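Local coordinates for protein ribonuclease H (Uncultured organism, PDB 3U3G) that probably cleaves the RNA strand of RNA/DNA hybrids, as expected of a type 1 ribonuclease H, at residues G41-N45 against N46-Y50. Residues are numbered along the deposited sequence; the frame is centred on the assembly and turned at random.
Sequences GETTN and NVAEY
Thr43 and Thr44 close on Val47 where the chain enters a helix, each threonine crossing the valine at a slant. Thr43 turns OG1 away from its own backbone N (chi1 -164°), which brings the oxygen against the valine's CG1 branch, OG1 to Val47 CG1 3.1 Å, while its methyl CG2 lies 4.0 Å from Ala48 CB. Replacing Thr43 by glycine would probably strip both Val47 CG1 and Ala48 CB of this cover and open a gap beside the first helical turn. Thr44 is the N-cap: its OG1, held by a chi1 of 64° between backbone N and carbonyl carbon, accepts a weak, fairly straight hydrogen bond from Val47 N (3.4 Å) and touches the CG2 branch. The i to i+4 hydrogen bonds of the helix begin here, Ala48 N to Thr44 O and Glu49 N to Asn45 O, both 3.0 Å. Glu49 CG lies against Asn45 O, and its carboxylate nears that of Asp9, consistent with the acidic active site of RNases H. Backbone hydrogen bonds pair Gly41 with Ala19 and Thr43 with Gly17, and the chain, turning a corner at Glu42, passes from edge strand 32-41 into helix 45-60, whose Val47 and Tyr50 pack on helix 94-110.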
loop_
_atom_site.group_PDB
_atom_site.type_symbol
_atom_site.label_atom_id
_atom_site.label_comp_id
_atom_site.label_asym_id
_atom_site.label_seq_id
_atom_site.Cartn_x
_atom_site.Cartn_y
_atom_site.Cartn_z
ATOM N N GLY A 41 7.149 13.630 -1.429
ATOM C CA GLY A 41 7.221 14.755 -2.366
ATOM C C GLY A 41 5.875 15.015 -3.012
ATOM O O GLY A 41 4.832 14.633 -2.477
ATOM N N GLU A 42 5.879 15.770 -4.102
ATOM C CA GLU A 42 4.623 16.186 -4.723
ATOM C C GLU A 42 4.235 15.242 -5.841
ATOM O O GLU A 42 5.046 14.933 -6.722
ATOM C CB GLU A 42 4.730 17.615 -5.254
ATOM C CG GLU A 42 5.083 18.620 -4.175
ATOM C CD GLU A 42 4.619 20.022 -4.501
ATOM O OE1 GLU A 42 3.824 20.187 -5.448
ATOM O OE2 GLU A 42 4.975 20.944 -3.742
ATOM N N THR A 43 3.048 14.663 -5.716
ATOM C CA THR A 43 2.533 13.774 -6.741
ATOM C C THR A 43 1.009 13.819 -6.795
ATOM O O THR A 43 0.378 14.636 -6.127
ATOM C CB THR A 43 2.984 12.321 -6.513
ATOM O OG1 THR A 43 2.773 11.575 -7.723
ATOM C CG2 THR A 43 2.187 11.696 -5.373
ATOM N N THR A 44 0.417 12.966 -7.618
ATOM C CA THR A 44 -1.029 12.811 -7.600
ATOM C C THR A 44 -1.474 11.745 -6.615
ATOM O O THR A 44 -0.659 10.960 -6.106
ATOM C CB THR A 44 -1.569 12.447 -8.978
ATOM O OG1 THR A 44 -1.044 11.166 -9.357
ATOM C CG2 THR A 44 -1.156 13.487 -9.998
ATOM N N ASN A 45 -2.766 11.753 -6.318
ATOM C CA ASN A 45 -3.351 10.825 -5.387
ATOM C C ASN A 45 -3.091 9.386 -5.814
ATOM O O ASN A 45 -2.761 8.533 -4.998
ATOM C CB ASN A 45 -4.858 11.072 -5.267
ATOM C CG ASN A 45 -5.364 10.832 -3.876
ATOM O OD1 ASN A 45 -5.734 9.701 -3.540
ATOM N ND2 ASN A 45 -5.093 11.789 -2.991
ATOM N N ASN A 46 -3.411 9.079 -7.065
ATOM C CA ASN A 46 -3.331 7.701 -7.527
ATOM C C ASN A 46 -1.893 7.183 -7.537
ATOM O O ASN A 46 -1.651 6.025 -7.215
ATOM C CB ASN A 46 -3.966 7.546 -8.906
ATOM C CG ASN A 46 -5.474 7.439 -8.846
ATOM O OD1 ASN A 46 -6.049 7.085 -7.812
ATOM N ND2 ASN A 46 -6.121 7.667 -9.982
ATOM N N VAL A 47 -0.956 8.057 -7.891
ATOM C CA VAL A 47 0.452 7.708 -7.780
ATOM C C VAL A 47 0.850 7.424 -6.338
ATOM O O VAL A 47 1.465 6.388 -6.067
ATOM C CB VAL A 47 1.375 8.735 -8.434
ATOM C CG1 VAL A 47 2.834 8.504 -8.011
ATOM C CG2 VAL A 47 1.241 8.654 -9.955
ATOM N N ALA A 48 0.392 8.261 -5.406
ATOM C CA ALA A 48 0.617 7.994 -3.988
ATOM C C ALA A 48 0.067 6.652 -3.507
ATOM O O ALA A 48 0.745 5.952 -2.768
ATOM C CB ALA A 48 0.116 9.155 -3.115
ATOM N N GLU A 49 -1.138 6.275 -3.941
ATOM C CA GLU A 49 -1.672 4.964 -3.586
ATOM C C GLU A 49 -0.751 3.846 -4.068
ATOM O O GLU A 49 -0.547 2.840 -3.377
ATOM C CB GLU A 49 -3.069 4.754 -4.180
ATOM C CG GLU A 49 -4.203 5.537 -3.498
ATOM C CD GLU A 49 -5.009 4.708 -2.489
ATOM O OE1 GLU A 49 -4.488 3.711 -1.932
ATOM O OE2 GLU A 49 -6.166 5.088 -2.210
ATOM N N TYR A 50 -0.255 3.980 -5.298
ATOM C CA TYR A 50 0.633 2.958 -5.853
ATOM C C TYR A 50 1.984 2.954 -5.142
ATOM O O TYR A 50 2.513 1.886 -4.831
ATOM C CB TYR A 50 0.849 3.183 -7.349
ATOM C CG TYR A 50 -0.187 2.547 -8.260
ATOM C CD1 TYR A 50 -1.546 2.653 -7.999
ATOM C CD2 TYR A 50 0.193 1.904 -9.430
ATOM C CE1 TYR A 50 -2.485 2.079 -8.846
ATOM C CE2 TYR A 50 -0.741 1.405 -10.308
ATOM C CZ TYR A 50 -2.077 1.466 -10.001
ATOM O OH TYR A 50 -3.001 0.872 -10.848
#